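Local coordinates for putative ManD family dehydratase (Pantoea ananatis, PDB 3T6C), which dehydrates D-gluconate to 2-dehydro-3-deoxy-D-gluconate with low activity in vitro, using magnesium, and seems to have no significant part in gluconate breakdown in vivo, at residues His232-Leu237 against Glu264-Phe269; Ala62-Arg67 against Asn106-Asn111. One frame throughout, in Å; residues are numbered along the deposited sequence.

Contact 1: residues His232-Leu237 against Glu264-Phe269; sequences HLRNKL and EPYQLF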
loop_
_atom_site.group_PDB
_atom_site.type_symbol
_atom_site.label_atom_id
_atom_site.label_comp_id
_atom_site.label_asym_id
_atom_site.label_seq_id
_atom_site.Cartn_x
_atom_site.Cartn_y
_atom_site.Cartn_z
ATOM N N HIS A 232 0.876 40.164 -7.711
ATOM C CA HIS A 232 1.180 41.454 -8.330
ATOM C C HIS A 232 1.541 41.217 -9.776
ATOM O O HIS A 232 1.074 41.951 -10.662
ATOM C CB HIS A 232 2.366 42.109 -7.612
ATOM C CG HIS A 232 2.862 43.332 -8.314
ATOM N ND1 HIS A 232 2.228 44.547 -8.184
ATOM C CD2 HIS A 232 3.911 43.534 -9.154
ATOM C CE1 HIS A 232 2.873 45.459 -8.897
ATOM N NE2 HIS A 232 3.885 44.869 -9.505
ATOM N N LEU A 233 2.365 40.209 -10.048
ATOM C CA LEU A 233 2.799 39.963 -11.427
ATOM C C LEU A 233 1.635 39.579 -12.319
ATOM O O LEU A 233 1.562 40.031 -13.430
ATOM C CB LEU A 233 3.892 38.887 -11.477
ATOM C CG LEU A 233 5.219 39.296 -10.817
ATOM C CD1 LEU A 233 6.116 38.059 -10.783
ATOM C CD2 LEU A 233 5.919 40.470 -11.554
ATOM N N ARG A 234 0.707 38.756 -11.827
ATOM C CA ARG A 234 -0.453 38.410 -12.640
ATOM C C ARG A 234 -1.348 39.623 -12.865
ATOM O O ARG A 234 -1.898 39.796 -13.951
ATOM C CB ARG A 234 -1.234 37.258 -12.015
ATOM C CG ARG A 234 -0.493 35.927 -12.123
ATOM C CD ARG A 234 -0.289 35.586 -13.631
ATOM N NE ARG A 234 0.186 34.216 -13.833
ATOM C CZ ARG A 234 0.842 33.765 -14.893
ATOM N NH1 ARG A 234 1.111 34.553 -15.944
ATOM N NH2 ARG A 234 1.182 32.491 -14.932
ATOM N N ASN A 235 -1.479 40.478 -11.847
ATOM C CA ASN A 235 -2.295 41.683 -11.961
ATOM C C ASN A 235 -1.755 42.609 -13.044
ATOM O O ASN A 235 -2.525 43.217 -13.801
ATOM C CB ASN A 235 -2.326 42.408 -10.616
ATOM C CG ASN A 235 -3.212 43.657 -10.634
ATOM O OD1 ASN A 235 -4.237 43.693 -11.319
ATOM N ND2 ASN A 235 -2.826 44.669 -9.877
ATOM N N LYS A 236 -0.436 42.761 -13.065
ATOM C CA LYS A 236 0.233 43.687 -13.990
ATOM C C LYS A 236 0.560 43.102 -15.383
ATOM O O LYS A 236 0.553 43.845 -16.388
ATOM C CB LYS A 236 1.493 44.255 -13.312
ATOM C CG LYS A 236 1.257 45.109 -12.036
ATOM C CD LYS A 236 0.218 46.182 -12.247
ATOM C CE LYS A 236 0.015 47.002 -10.989
ATOM N NZ LYS A 236 -0.739 48.268 -11.303
ATOM N N LEU A 237 1.011 41.843 -15.422
ATOM C CA LEU A 237 1.446 41.203 -16.665
ATOM C C LEU A 237 0.440 40.296 -17.345
ATOM O O LEU A 237 0.594 40.004 -18.561
ATOM C CB LEU A 237 2.689 40.347 -16.410
ATOM C CG LEU A 237 3.911 40.969 -15.739
ATOM C CD1 LEU A 237 5.024 39.932 -15.576
ATOM C CD2 LEU A 237 4.365 42.191 -16.498
ATOM N N GLU A 264 -1.328 28.253 -6.469
ATOM C CA GLU A 264 -2.255 27.681 -7.460
ATOM C C GLU A 264 -3.061 28.746 -8.235
ATOM O O GLU A 264 -3.164 28.625 -9.438
ATOM C CB GLU A 264 -3.197 26.678 -6.750
ATOM C CG GLU A 264 -2.491 25.370 -6.526
ATOM C CD GLU A 264 -3.274 24.352 -5.741
ATOM O OE1 GLU A 264 -4.528 24.482 -5.608
ATOM O OE2 GLU A 264 -2.647 23.382 -5.264
ATOM N N PRO A 265 -3.574 29.812 -7.572
ATOM C CA PRO A 265 -4.368 30.780 -8.362
ATOM C C PRO A 265 -3.530 31.505 -9.428
ATOM O O PRO A 265 -4.136 32.155 -10.285
ATOM C CB PRO A 265 -4.783 31.834 -7.331
ATOM C CG PRO A 265 -4.624 31.166 -5.978
ATOM C CD PRO A 265 -3.573 30.106 -6.130
ATOM N N TYR A 266 -2.210 31.488 -9.322
ATOM C CA TYR A 266 -1.358 32.243 -10.250
ATOM C C TYR A 266 -0.824 31.360 -11.376
ATOM O O TYR A 266 -0.220 31.866 -12.305
ATOM C CB TYR A 266 -0.208 32.937 -9.471
ATOM C CG TYR A 266 -0.807 33.646 -8.275
ATOM C CD1 TYR A 266 -1.768 34.664 -8.452
ATOM C CD2 TYR A 266 -0.489 33.246 -6.999
ATOM C CE1 TYR A 266 -2.357 35.288 -7.328
ATOM C CE2 TYR A 266 -1.071 33.876 -5.893
ATOM C CZ TYR A 266 -2.011 34.865 -6.077
ATOM O OH TYR A 266 -2.555 35.451 -4.957
ATOM N N GLN A 267 -1.131 30.063 -11.333
ATOM C CA GLN A 267 -0.871 29.127 -12.441
ATOM C C GLN A 267 0.568 29.232 -12.950
ATOM O O GLN A 267 0.843 29.539 -14.116
ATOM C CB GLN A 267 -1.894 29.293 -13.562
ATOM C CG GLN A 267 -3.278 28.821 -13.117
ATOM C CD GLN A 267 -4.312 29.158 -14.150
ATOM O OE1 GLN A 267 -4.525 28.392 -15.091
ATOM N NE2 GLN A 267 -4.919 30.328 -14.018
ATOM N N LEU A 268 1.511 28.902 -12.069
ATOM C CA LEU A 268 2.908 28.911 -12.466
ATOM C C LEU A 268 3.190 27.764 -13.426
ATOM O O LEU A 268 2.599 26.670 -13.313
ATOM C CB LEU A 268 3.824 28.758 -11.242
ATOM C CG LEU A 268 4.160 30.115 -10.578
ATOM C CD1 LEU A 268 2.933 30.849 -10.055
ATOM C CD2 LEU A 268 5.120 29.851 -9.450
ATOM N N PHE A 269 4.139 27.990 -14.338
ATOM C CA PHE A 269 4.572 26.933 -15.234
ATOM C C PHE A 269 5.233 25.824 -14.397
ATOM O O PHE A 269 4.978 24.625 -14.626
ATOM C CB PHE A 269 5.525 27.510 -16.310
ATOM C CG PHE A 269 6.000 26.496 -17.297
ATOM C CD1 PHE A 269 5.218 26.177 -18.389
ATOM C CD2 PHE A 269 7.275 25.938 -17.182
ATOM C CE1 PHE A 269 5.641 25.243 -19.348
ATOM C CE2 PHE A 269 7.695 24.974 -18.147
ATOM C CZ PHE A 269 6.868 24.642 -19.204
HETATM O O HOH W 1 2.588 30.236 -16.034
#
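In the barrel of this enolase-superfamily protein, Arg234 near the end of helix 219-237 reaches across to Tyr266 and Gln267, in the connection between helix 253-262 and strand 270-272. A side chain thus ties helix 219-237 to the loop leading into strand 270-272 by holding backbone carbonyls. The guanidinium group meets Tyr266 O side-on with two nitrogens: Arg234 NE lies 2.8 Å from Tyr266 O, the straighter bond at 157°, and Arg234 NH2 lies 3.0 Å from the same oxygen. That oxygen sits almost in the guanidinium plane, which the pair of bonds holds against rotation. Arg234 NH2 also gives a weak bond to Gln267 O at 3.1 Å. A water spans the same pair, accepting from Arg234 NH2 at 2.9 Å and donating to Gln267 O at 2.7 Å.

A bend about the CB-CG bond (chi2 -61°) turns the arginine chain so that CG lies beside the tyrosine before the head turns in toward the carbonyls. Arg234 CG comes within 4.0 Å of Tyr266 CB and about as near to CD1. The guanidinium and phenol planes are 36° apart, and it is CG rather than the guanidinium that meets the tyrosine. Pro265 CB lies over the centre of one tyrosine face, while the phenol oxygen makes a weak hydrogen bond to Asp231 on the arginine's own helix.

Arg234 NH1 continues the pattern, donating to the carbonyls of Gly238 and Val241 beyond the helix end. Within this network the cation is surrounded by carbonyl dipoles and a water, an arrangement that would be expected to stabilise the positive charge. Chemically, one arginine knits together the exit of a helix, the approach to strand 242-246 and the approach to strand 270-272.

Contact 2: residues Ala62-Arg67 against Asn106-Asn111; sequences ATFTQR and NGPVMN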
loop_
_atom_site.group_PDB
_atom_site.type_symbol
_atom_site.label_atom_id
_atom_site.label_comp_id
_atom_site.label_asym_id
_atom_site.label_seq_id
_atom_site.Cartn_x
_atom_site.Cartn_y
_atom_site.Cartn_z
ATOM N N ALA A 62 32.378 18.893 -18.160
ATOM C CA ALA A 62 32.601 18.351 -16.821
ATOM C C ALA A 62 32.287 19.363 -15.712
ATOM O O ALA A 62 32.918 19.309 -14.655
ATOM C CB ALA A 62 33.987 17.702 -16.717
ATOM N N THR A 63 31.514 20.407 -16.000
ATOM C CA THR A 63 31.601 21.564 -15.099
ATOM C C THR A 63 30.767 21.338 -13.828
ATOM O O THR A 63 29.534 21.494 -13.802
ATOM C CB THR A 63 31.056 22.815 -15.854
ATOM O OG1 THR A 63 31.912 23.112 -16.958
ATOM C CG2 THR A 63 31.023 24.067 -14.959
ATOM N N PHE A 64 31.508 21.085 -12.737
ATOM C CA PHE A 64 31.020 21.224 -11.340
ATOM C C PHE A 64 31.895 22.386 -10.910
ATOM O O PHE A 64 33.066 22.223 -10.476
ATOM C CB PHE A 64 31.416 19.932 -10.628
ATOM C CG PHE A 64 31.128 19.866 -9.157
ATOM C CD1 PHE A 64 30.497 20.895 -8.467
ATOM C CD2 PHE A 64 31.540 18.715 -8.462
ATOM C CE1 PHE A 64 30.244 20.810 -7.096
ATOM C CE2 PHE A 64 31.309 18.592 -7.070
ATOM C CZ PHE A 64 30.667 19.663 -6.375
ATOM N N THR A 65 31.290 23.570 -10.929
ATOM C CA THR A 65 32.100 24.805 -10.848
ATOM C C THR A 65 32.770 24.970 -9.486
ATOM O O THR A 65 33.872 25.532 -9.380
ATOM C CB THR A 65 31.236 26.048 -11.306
ATOM O OG1 THR A 65 32.091 27.184 -11.506
ATOM C CG2 THR A 65 30.204 26.460 -10.230
ATOM N N GLN A 66 32.133 24.439 -8.441
ATOM C CA GLN A 66 32.654 24.621 -7.085
ATOM C C GLN A 66 33.807 23.722 -6.737
ATOM O O GLN A 66 34.423 23.847 -5.686
ATOM C CB GLN A 66 31.556 24.385 -6.056
ATOM C CG GLN A 66 30.331 25.364 -6.150
ATOM C CD GLN A 66 29.248 24.967 -7.140
ATOM O OE1 GLN A 66 29.354 23.966 -7.875
ATOM N NE2 GLN A 66 28.175 25.774 -7.184
ATOM N N ARG A 67 33.945 22.686 -7.525
ATOM C CA ARG A 67 34.974 21.662 -7.390
ATOM C C ARG A 67 36.012 21.425 -8.468
ATOM O O ARG A 67 36.303 20.215 -8.741
ATOM C CB ARG A 67 34.431 20.406 -6.704
ATOM C CG ARG A 67 33.817 20.618 -5.282
ATOM C CD ARG A 67 34.982 20.860 -4.260
ATOM N NE ARG A 67 34.523 20.843 -2.846
ATOM C CZ ARG A 67 34.008 21.917 -2.248
ATOM N NH1 ARG A 67 33.831 23.037 -2.946
ATOM N NH2 ARG A 67 33.684 21.869 -0.937
ATOM N N ASN A 106 28.437 7.349 -8.275
ATOM C CA ASN A 106 27.215 8.131 -7.981
ATOM C C ASN A 106 27.476 9.309 -7.078
ATOM O O ASN A 106 26.923 9.399 -5.970
ATOM C CB ASN A 106 26.148 7.234 -7.364
ATOM C CG ASN A 106 25.672 6.146 -8.332
ATOM O OD1 ASN A 106 25.411 6.422 -9.498
ATOM N ND2 ASN A 106 25.562 4.922 -7.848
ATOM N N GLY A 107 28.268 10.267 -7.566
ATOM C CA GLY A 107 28.458 11.485 -6.820
ATOM C C GLY A 107 28.877 12.594 -7.773
ATOM O O GLY A 107 29.195 12.330 -8.953
ATOM N N PRO A 108 28.898 13.836 -7.296
ATOM C CA PRO A 108 29.086 14.938 -8.270
ATOM C C PRO A 108 30.518 14.980 -8.853
ATOM O O PRO A 108 30.643 15.361 -10.036
ATOM C CB PRO A 108 28.731 16.217 -7.476
ATOM C CG PRO A 108 28.975 15.814 -5.970
ATOM C CD PRO A 108 28.588 14.291 -5.932
ATOM N N VAL A 109 31.577 14.675 -8.084
ATOM C CA VAL A 109 32.905 14.733 -8.713
ATOM C C VAL A 109 33.001 13.555 -9.707
ATOM O O VAL A 109 33.417 13.743 -10.880
ATOM C CB VAL A 109 33.984 14.640 -7.634
ATOM C CG1 VAL A 109 35.316 14.574 -8.294
ATOM C CG2 VAL A 109 33.918 15.821 -6.715
ATOM N N MET A 110 32.629 12.341 -9.256
ATOM C CA MET A 110 32.697 11.195 -10.138
ATOM C C MET A 110 31.869 11.383 -11.417
ATOM O O MET A 110 32.344 11.086 -12.532
ATOM C CB MET A 110 32.223 9.938 -9.418
ATOM C CG MET A 110 32.992 9.627 -8.110
ATOM S SD MET A 110 34.722 9.285 -8.309
ATOM C CE MET A 110 34.665 7.732 -9.221
ATOM N N ASN A 111 30.649 11.870 -11.264
ATOM C CA ASN A 111 29.744 11.903 -12.419
ATOM C C ASN A 111 30.178 12.979 -13.399
ATOM O O ASN A 111 30.062 12.790 -14.606
ATOM C CB ASN A 111 28.306 12.183 -11.976
ATOM C CG ASN A 111 27.701 11.042 -11.153
ATOM O OD1 ASN A 111 28.377 10.049 -10.842
ATOM N ND2 ASN A 111 26.461 11.218 -10.733
#
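Phe64 meets Pro108 and Val109 in an apolar side-chain contact, a worked example of a loop packed against the first turn of a helix. The ring does the touching with one corner: Phe64 CE2 lies 3.5 Å from Pro108 CB, which approaches obliquely, and 3.8 Å from Pro108 CG. Val109 CG2 comes in at the rim, near the ring plane, 3.8 Å from Phe64 CE2. With CG anti to the backbone nitrogen (chi1 175°), the phenylalanine extends beside the proline, both side chains pointing the same way.

Contacts within the loop complete the setting of the ring. Arg67 CB rests 3.6 Å above one face, toward the rim, and Gln66 OE1 lies in the ring plane, 3.3 Å from Phe64 CD1, where the polarised aromatic hydrogens could make a mildly attractive edge. The amide's other end, NE2, hydrogen-bonds O6 of the bound D-gluconate, so Phe64 is a second-shell neighbour of a substrate ligand.

Hydrogen bonds shape each segment separately. Arg67 N closes a turn onto Phe64 O, and Arg67 NH1 reaches back to Gln66 O at 2.9 Å, along a fairly straight path of 158°. On the helix side Gly107 is the N-cap: its carbonyl accepts from Asn111 N at 2.8 Å, and its own N donates to Asn111 OD1 from well above the amide plane. Pro108 fits this first turn because it needs no amide hydrogen there.

Around the contact, helix 68-83 supplies Val71 against Phe64 and Ala74 against Val109, while Gly102 and Arg105 of a neighbouring subunit pack on Phe64 and Pro108. The loop thus leaves strand 57-61, packs Phe64 against the start of helix 108-129 and leads into helix 68-83.

In the fold
Along the chain the contacts come in series: contact 2 is complete, within the N-terminal domain range, before contact 1 begins in the enolase C-terminal range. Their centres are 36 Å apart, on opposite sides of the chain's centre, and their nearest atoms about 23 Å apart; the helices they draw on, 219-237 and 108-129, are different. Contact 1 belongs to the outer part of the barrel, away from the annotated sites. Contact 2 lies beside bound gluconate, at a subunit interface. The division of labour is that of the superfamily: the barrel carries the magnesium ligands, at a distance from contact 1, and the N-terminal domain contributes the loop of contact 2 to the substrate pocket.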